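Local coordinates for amidase (Bacillus anthracis, PDB 5EWQ), which probably hydrolyses the amide bonds of carboxylic acid amides, as a member of the amidase signature family of serine hydrolases, at residues 73-78 with 86-91; 125-130 with 163-168; 146-149 with 155-158. All blocks are in the same frame, centred on the assembly; numbering follows the deposited sequence.

Contact 1: residues 73-78 with 86-91; sequences FRIQEH and NSVTEI
Helix 64-79 packs against the edge strand 88-91 of the large mixed sheet through Ile75, whose side chain points at the strand and meets Val88 and Ile91 there. The two branches of Ile75 divide the work. CG2 lies against Val88 CG2 at 3.9 Å, the two side chains crossing at about a right angle. The longer arm, with CG1 anti to the carbonyl carbon (chi1 -64°) and CD1 carried on in an extended chain (chi2 175°), ends 3.8 Å from Ile91 CD1, a methyl-to-methyl meeting of two tips. Val88 CG2 also comes within 4.1 Å of Ile75 CD1, so this one methyl lies near both branches of the isoleucine. Within the amidase fold this is a helix laid on the border of a central sheet, and the touching groups are buried and wholly apolar. Consistent with the classic beta bulge that Thr89 and Glu90 form opposite Lys165, Val88 and Ile91 both face the helix although three residues apart. Val22 of helix 20-28 packs on both Ile75 and Ile91, and Val211 of helix 206-213 packs on Val88. At the start of the strand, Asp79 takes hydrogen bonds from the backbone N of Val88 and from Ser87 OG.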
loop_
_atom_site.group_PDB
_atom_site.type_symbol
_atom_site.label_atom_id
_atom_site.label_comp_id
_atom_site.label_asym_id
_atom_site.label_seq_id
_atom_site.Cartn_x
_atom_site.Cartn_y
_atom_site.Cartn_z
ATOM N N PHE A 73 8.410 -0.915 19.966
ATOM C CA PHE A 73 8.236 0.033 21.058
ATOM C C PHE A 73 7.374 1.214 20.623
ATOM O O PHE A 73 6.544 1.703 21.390
ATOM C CB PHE A 73 9.595 0.521 21.564
ATOM C CG PHE A 73 9.506 1.527 22.674
ATOM C CD1 PHE A 73 9.067 1.151 23.933
ATOM C CD2 PHE A 73 9.873 2.846 22.464
ATOM C CE1 PHE A 73 8.988 2.075 24.959
ATOM C CE2 PHE A 73 9.797 3.774 23.485
ATOM C CZ PHE A 73 9.354 3.387 24.735
ATOM N N ARG A 74 7.573 1.665 19.388
ATOM C CA ARG A 74 6.805 2.781 18.851
ATOM C C ARG A 74 5.353 2.386 18.598
ATOM O O ARG A 74 4.440 3.172 18.840
ATOM C CB ARG A 74 7.442 3.302 17.560
ATOM C CG ARG A 74 8.778 3.997 17.768
ATOM C CD ARG A 74 9.304 4.586 16.470
ATOM N NE ARG A 74 8.378 5.563 15.904
ATOM C CZ ARG A 74 8.372 6.854 16.216
ATOM N NH1 ARG A 74 9.245 7.330 17.093
ATOM N NH2 ARG A 74 7.492 7.670 15.653
ATOM N N ILE A 75 5.145 1.166 18.112
ATOM C CA ILE A 75 3.798 0.649 17.893
ATOM C C ILE A 75 3.059 0.528 19.222
ATOM O O ILE A 75 1.861 0.800 19.313
ATOM C CB ILE A 75 3.825 -0.722 17.180
ATOM C CG1 ILE A 75 4.426 -0.585 15.781
ATOM C CG2 ILE A 75 2.426 -1.314 17.083
ATOM C CD1 ILE A 75 4.591 -1.902 15.054
ATOM N N GLN A 76 3.789 0.135 20.260
ATOM C CA GLN A 76 3.213 -0.021 21.590
ATOM C C GLN A 76 2.836 1.324 22.209
ATOM O O GLN A 76 1.832 1.432 22.912
ATOM C CB GLN A 76 4.191 -0.763 22.505
ATOM C CG GLN A 76 3.678 -0.984 23.919
ATOM C CD GLN A 76 4.668 -1.736 24.786
ATOM O OE1 GLN A 76 4.540 -2.943 24.989
ATOM N NE2 GLN A 76 5.663 -1.024 25.304
ATOM N N GLU A 77 3.640 2.347 21.937
ATOM C CA GLU A 77 3.462 3.649 22.575
ATOM C C GLU A 77 2.663 4.642 21.732
ATOM O O GLU A 77 2.114 5.607 22.264
ATOM C CB GLU A 77 4.827 4.255 22.916
ATOM C CG GLU A 77 5.616 3.476 23.957
ATOM C CD GLU A 77 5.031 3.598 25.349
ATOM O OE1 GLU A 77 4.703 4.731 25.760
ATOM O OE2 GLU A 77 4.895 2.561 26.032
ATOM N N HIS A 78 2.595 4.413 20.424
ATOM C CA HIS A 78 1.959 5.377 19.529
ATOM C C HIS A 78 0.772 4.808 18.753
ATOM O O HIS A 78 -0.184 5.527 18.470
ATOM C CB HIS A 78 2.987 5.940 18.544
ATOM C CG HIS A 78 4.041 6.783 19.191
ATOM N ND1 HIS A 78 3.775 7.625 20.248
ATOM C CD2 HIS A 78 5.365 6.910 18.932
ATOM C CE1 HIS A 78 4.889 8.237 20.612
ATOM N NE2 HIS A 78 5.867 7.821 19.830
ATOM N N ASN A 86 -3.826 3.273 15.681
ATOM C CA ASN A 86 -4.490 2.002 15.405
ATOM C C ASN A 86 -4.360 1.593 13.942
ATOM O O ASN A 86 -5.356 1.496 13.223
ATOM C CB ASN A 86 -5.968 2.074 15.800
ATOM C CG ASN A 86 -6.615 0.705 15.895
ATOM O OD1 ASN A 86 -5.935 -0.305 16.071
ATOM N ND2 ASN A 86 -7.939 0.665 15.781
ATOM N N SER A 87 -3.126 1.364 13.505
ATOM C CA SER A 87 -2.860 1.028 12.113
ATOM C C SER A 87 -2.252 -0.362 11.970
ATOM O O SER A 87 -1.995 -0.823 10.858
ATOM C CB SER A 87 -1.929 2.065 11.487
ATOM O OG SER A 87 -0.664 2.062 12.127
ATOM N N VAL A 88 -2.024 -1.023 13.099
ATOM C CA VAL A 88 -1.433 -2.355 13.100
ATOM C C VAL A 88 -2.432 -3.401 13.584
ATOM O O VAL A 88 -2.976 -3.289 14.681
ATOM C CB VAL A 88 -0.176 -2.409 13.985
ATOM C CG1 VAL A 88 0.405 -3.812 13.996
ATOM C CG2 VAL A 88 0.854 -1.403 13.500
ATOM N N THR A 89 -2.670 -4.414 12.756
ATOM C CA THR A 89 -3.587 -5.490 13.114
ATOM C C THR A 89 -2.859 -6.641 13.792
ATOM O O THR A 89 -3.331 -7.182 14.790
ATOM C CB THR A 89 -4.334 -6.039 11.883
ATOM O OG1 THR A 89 -3.390 -6.373 10.858
ATOM C CG2 THR A 89 -5.315 -5.011 11.348
ATOM N N GLU A 90 -1.706 -7.011 13.248
ATOM C CA GLU A 90 -0.973 -8.161 13.756
ATOM C C GLU A 90 0.506 -7.856 13.966
ATOM O O GLU A 90 1.082 -7.015 13.277
ATOM C CB GLU A 90 -1.125 -9.345 12.800
ATOM C CG GLU A 90 -1.278 -10.682 13.499
ATOM C CD GLU A 90 -2.632 -10.833 14.164
ATOM O OE1 GLU A 90 -2.704 -11.486 15.228
ATOM O OE2 GLU A 90 -3.624 -10.302 13.620
ATOM N N ILE A 91 1.111 -8.546 14.926
ATOM C CA ILE A 91 2.541 -8.432 15.185
ATOM C C ILE A 91 3.171 -9.816 15.247
ATOM O O ILE A 91 2.687 -10.691 15.962
ATOM C CB ILE A 91 2.828 -7.680 16.502
ATOM C CG1 ILE A 91 2.514 -6.192 16.346
ATOM C CG2 ILE A 91 4.280 -7.861 16.919
ATOM C CD1 ILE A 91 3.419 -5.476 15.369
#

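Contact 2: residues 125-130 with 163-168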
loop_
_atom_site.group_PDB
_atom_site.type_symbol
_atom_site.label_atom_id
_atom_site.label_comp_id
_atom_site.label_asym_id
_atom_site.label_seq_id
_atom_site.Cartn_x
_atom_site.Cartn_y
_atom_site.Cartn_z
ATOM N N VAL A 125 -2.797 -10.175 3.276
ATOM C CA VAL A 125 -1.665 -10.915 2.722
ATOM C C VAL A 125 -1.310 -12.109 3.607
ATOM O O VAL A 125 -1.132 -11.964 4.817
ATOM C CB VAL A 125 -0.432 -10.009 2.560
ATOM C CG1 VAL A 125 0.718 -10.782 1.936
ATOM C CG2 VAL A 125 -0.778 -8.792 1.716
ATOM N N GLN A 126 -1.199 -13.284 2.996
ATOM C CA GLN A 126 -1.021 -14.529 3.740
ATOM C C GLN A 126 0.375 -14.711 4.327
ATOM O O GLN A 126 1.381 -14.445 3.669
ATOM C CB GLN A 126 -1.350 -15.730 2.850
ATOM C CG GLN A 126 -2.822 -15.871 2.504
ATOM C CD GLN A 126 -3.095 -17.052 1.594
ATOM O OE1 GLN A 126 -4.201 -17.214 1.083
ATOM N NE2 GLN A 126 -2.083 -17.887 1.389
ATOM N N THR A 127 0.417 -15.163 5.576
ATOM C CA THR A 127 1.654 -15.597 6.216
ATOM C C THR A 127 1.418 -16.960 6.862
ATOM O O THR A 127 0.305 -17.261 7.297
ATOM C CB THR A 127 2.150 -14.594 7.274
ATOM O OG1 THR A 127 1.127 -14.381 8.254
ATOM C CG2 THR A 127 2.515 -13.267 6.625
ATOM N N ALA A 128 2.460 -17.783 6.926
ATOM C CA ALA A 128 2.309 -19.161 7.385
ATOM C C ALA A 128 2.544 -19.325 8.885
ATOM O O ALA A 128 3.542 -18.847 9.424
ATOM C CB ALA A 128 3.249 -20.074 6.611
ATOM N N LYS A 129 1.598 -19.990 9.544
ATOM C CA LYS A 129 1.734 -20.446 10.930
ATOM C C LYS A 129 1.916 -19.341 11.976
ATOM O O LYS A 129 1.934 -19.623 13.174
ATOM C CB LYS A 129 2.906 -21.429 11.038
ATOM N N VAL A 130 2.037 -18.092 11.538
ATOM C CA VAL A 130 2.369 -17.010 12.458
ATOM C C VAL A 130 1.257 -15.970 12.591
ATOM O O VAL A 130 0.662 -15.824 13.659
ATOM C CB VAL A 130 3.664 -16.296 12.025
ATOM C CG1 VAL A 130 3.972 -15.146 12.961
ATOM C CG2 VAL A 130 4.823 -17.279 11.993
ATOM N N LEU A 163 7.443 -7.979 9.832
ATOM C CA LEU A 163 7.355 -7.451 11.188
ATOM C C LEU A 163 5.949 -7.620 11.750
ATOM O O LEU A 163 5.772 -7.982 12.914
ATOM C CB LEU A 163 7.756 -5.975 11.214
ATOM C CG LEU A 163 7.589 -5.246 12.548
ATOM C CD1 LEU A 163 8.480 -5.861 13.616
ATOM C CD2 LEU A 163 7.878 -3.761 12.389
ATOM N N GLY A 164 4.952 -7.356 10.912
ATOM C CA GLY A 164 3.562 -7.475 11.313
ATOM C C GLY A 164 2.613 -7.170 10.170
ATOM O O GLY A 164 3.021 -7.132 9.009
ATOM N N LYS A 165 1.345 -6.948 10.494
ATOM C CA LYS A 165 0.351 -6.648 9.470
ATOM C C LYS A 165 -0.363 -5.327 9.742
ATOM O O LYS A 165 -0.560 -4.938 10.892
ATOM C CB LYS A 165 -0.656 -7.792 9.357
ATOM C CG LYS A 165 -0.037 -9.073 8.823
ATOM C CD LYS A 165 -1.067 -10.166 8.609
ATOM C CE LYS A 165 -0.419 -11.391 7.980
ATOM N NZ LYS A 165 -1.380 -12.511 7.788
ATOM N N ALA A 166 -0.744 -4.644 8.667
ATOM C CA ALA A 166 -1.300 -3.301 8.763
ATOM C C ALA A 166 -2.819 -3.288 8.666
ATOM O O ALA A 166 -3.420 -4.144 8.016
ATOM C CB ALA A 166 -0.706 -2.417 7.687
ATOM N N ASN A 167 -3.433 -2.302 9.314
ATOM C CA ASN A 167 -4.879 -2.139 9.270
ATOM C C ASN A 167 -5.324 -1.700 7.881
ATOM O O ASN A 167 -4.520 -1.204 7.091
ATOM C CB ASN A 167 -5.339 -1.133 10.329
ATOM C CG ASN A 167 -6.805 -1.286 10.682
ATOM O OD1 ASN A 167 -7.464 -2.227 10.243
ATOM N ND2 ASN A 167 -7.320 -0.365 11.487
HETATM N N MSE A 168 -6.604 -1.884 7.583
HETATM C CA MSE A 168 -7.115 -1.604 6.249
HETATM C C MSE A 168 -8.623 -1.412 6.244
HETATM O O MSE A 168 -9.317 -1.844 7.164
HETATM C CB MSE A 168 -6.744 -2.741 5.297
HETATM C CG MSE A 168 -7.202 -4.107 5.784
HETATM SE SE MSE A 168 -6.843 -5.551 4.524
HETATM C CE MSE A 168 -8.159 -5.111 3.160
#
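Lys165 reaches from strand 161-166 into the loop 125-130 and supplies every hydrogen bond between the two segments, all from its ammonium group. NZ donates to the backbone carbonyl of Val125, with Lys165 NZ 3.0 Å from Val125 O. The approach is fairly end-on, the C=O...N angle being 158°, and the donor is tilted 16° from the carbonyl plane. A second bond runs from Lys165 NZ to Thr127 OG1 at 3.2 Å, the two side chains meeting tip to tip. The hydroxyl is placed for this by a chi1 of 57°, which sets OG1 between the backbone N and the carbonyl carbon of Thr127. The lysine chain is extended beyond CG and spans the gap between strand and loop.

The segment carrying this lysine belongs to an inner strand of the central mixed sheet, flanked by strands 88-91 and 118-122; the loop follows strand 118-122. The ammonium is buried, and oxygens surround it: Pro132 O and Met131 O accept further hydrogen bonds, with Thr133 OG1 a weak partner. Such a shell should stabilise the positive charge.

Van der Waals contact is slight by comparison: Thr127 CG2 rests 3.7 Å from Lys165 CE. Val121 and Glu90, from the two neighbouring strands, also touch Lys165.

Contact 3: residues 146-149 with 155-158; sequences DQDA and LKEE
Asp148 of the loop 146-149 meets Lys156 of the segment 155-158 in a salt bridge, the one direct touch between these two pieces of chain. Leading up to it, Gln147 turns its backbone carbonyl to Gln126 NE2, which ties the loop to the segment 125-130. At Asp148 the side chain points toward the other segment, with CG anti to the carbonyl carbon (chi1 -69°). The carboxylate splits its oxygens between two partners: OD2 faces the ammonium, while OD1 faces the backbone N of Ala128, a probable hydrogen bond whose modelled length is too short to trust. Lys156 arrives across the aspartate at about a right angle, its chain bent at chi3 (-65°) and extended again at the end to bring NZ to OD2. The modelled separation of Lys156 NZ from Asp148 OD2 is 2.4 Å, likewise doubtful at this resolution, so the pairing of charges is sounder than its exact length. Lys156 is exposed, leaving the bridge at the surface. Ala149 follows as the N-cap of helix 150-155, and its backbone is bonded to Gln126. The bridge therefore links the residue just ahead of this cap with the type I turn 155-158, a surface ion pair spanning a short helix.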
loop_
_atom_site.group_PDB
_atom_site.type_symbol
_atom_site.label_atom_id
_atom_site.label_comp_id
_atom_site.label_asym_id
_atom_site.label_seq_id
_atom_site.Cartn_x
_atom_site.Cartn_y
_atom_site.Cartn_z
ATOM N N ASP A 146 -2.215 -21.305 5.353
ATOM C CA ASP A 146 -1.338 -22.469 5.299
ATOM C C ASP A 146 0.037 -22.107 4.740
ATOM O O ASP A 146 1.064 -22.506 5.289
ATOM C CB ASP A 146 -1.976 -23.576 4.458
ATOM C CG ASP A 146 -1.351 -24.934 4.711
ATOM O OD1 ASP A 146 -0.882 -25.171 5.844
ATOM O OD2 ASP A 146 -1.332 -25.766 3.779
ATOM N N GLN A 147 0.051 -21.349 3.648
ATOM C CA GLN A 147 1.302 -20.944 3.013
ATOM C C GLN A 147 1.469 -19.429 3.021
ATOM O O GLN A 147 0.505 -18.690 3.216
ATOM C CB GLN A 147 1.365 -21.461 1.573
ATOM C CG GLN A 147 1.156 -22.959 1.429
ATOM C CD GLN A 147 1.286 -23.425 -0.008
ATOM O OE1 GLN A 147 1.817 -22.710 -0.859
ATOM N NE2 GLN A 147 0.801 -24.630 -0.286
ATOM N N ASP A 148 2.699 -18.972 2.810
ATOM C CA ASP A 148 2.962 -17.549 2.653
ATOM C C ASP A 148 2.501 -17.081 1.280
ATOM O O ASP A 148 2.386 -17.880 0.352
ATOM C CB ASP A 148 4.452 -17.238 2.826
ATOM C CG ASP A 148 4.928 -17.418 4.253
ATOM O OD1 ASP A 148 4.093 -17.338 5.174
ATOM O OD2 ASP A 148 6.143 -17.630 4.452
ATOM N N ALA A 149 2.233 -15.787 1.155
ATOM C CA ALA A 149 2.033 -15.195 -0.157
ATOM C C ALA A 149 3.369 -15.220 -0.888
ATOM O O ALA A 149 4.423 -15.162 -0.255
ATOM C CB ALA A 149 1.499 -13.779 -0.042
ATOM N N LEU A 155 10.255 -12.250 -0.375
ATOM C CA LEU A 155 10.828 -11.243 0.512
ATOM C C LEU A 155 11.868 -11.850 1.444
ATOM O O LEU A 155 12.894 -11.233 1.732
ATOM C CB LEU A 155 9.732 -10.557 1.331
ATOM C CG LEU A 155 9.207 -9.233 0.776
ATOM C CD1 LEU A 155 8.132 -8.652 1.684
ATOM C CD2 LEU A 155 10.353 -8.252 0.598
ATOM N N LYS A 156 11.598 -13.065 1.910
ATOM C CA LYS A 156 12.491 -13.739 2.844
ATOM C C LYS A 156 13.662 -14.396 2.119
ATOM O O LYS A 156 14.586 -14.910 2.749
ATOM C CB LYS A 156 11.718 -14.775 3.662
ATOM C CG LYS A 156 10.612 -14.173 4.515
ATOM C CD LYS A 156 9.909 -15.224 5.357
ATOM C CE LYS A 156 9.163 -16.223 4.491
ATOM N NZ LYS A 156 8.390 -17.193 5.315
ATOM N N GLU A 157 13.618 -14.371 0.790
ATOM C CA GLU A 157 14.706 -14.905 -0.021
ATOM C C GLU A 157 15.830 -13.884 -0.159
ATOM O O GLU A 157 16.908 -14.199 -0.664
ATOM C CB GLU A 157 14.195 -15.321 -1.402
ATOM C CG GLU A 157 13.293 -16.545 -1.389
ATOM C CD GLU A 157 12.671 -16.827 -2.743
ATOM O OE1 GLU A 157 12.816 -15.984 -3.653
ATOM O OE2 GLU A 157 12.037 -17.892 -2.897
ATOM N N GLU A 158 15.572 -12.661 0.293
ATOM C CA GLU A 158 16.575 -11.604 0.242
ATOM C C GLU A 158 16.910 -11.085 1.637
ATOM O O GLU A 158 17.603 -10.078 1.783
ATOM C CB GLU A 158 16.102 -10.453 -0.650
ATOM C CG GLU A 158 15.934 -10.831 -2.113
ATOM C CD GLU A 158 15.722 -9.626 -3.008
ATOM O OE1 GLU A 158 15.425 -9.816 -4.205
ATOM O OE2 GLU A 158 15.858 -8.485 -2.515
#

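Overall arrangement
Contacts 1 and 2 are buried, and contact 3 lies at the surface. Contacts 1 and 2 share the central sheet, since strands 88-91 and 161-166 are neighbours and join through backbone hydrogen bonds such as Lys165 N to Glu90 O; their centres are 13 Å apart. Their chemistry nevertheless contrasts: methyl groups of branched side chains pack the helix against the edge strand in contact 1, whereas in contact 2 an enclosed ammonium is gripped by loop oxygens. Contact 3 also uses a lysine, but pairs it with a carboxylate. It falls within the chain between the segments of contact 2 and touches loop 125-130, while contact 1 stands about 12 Å away at nearest atoms.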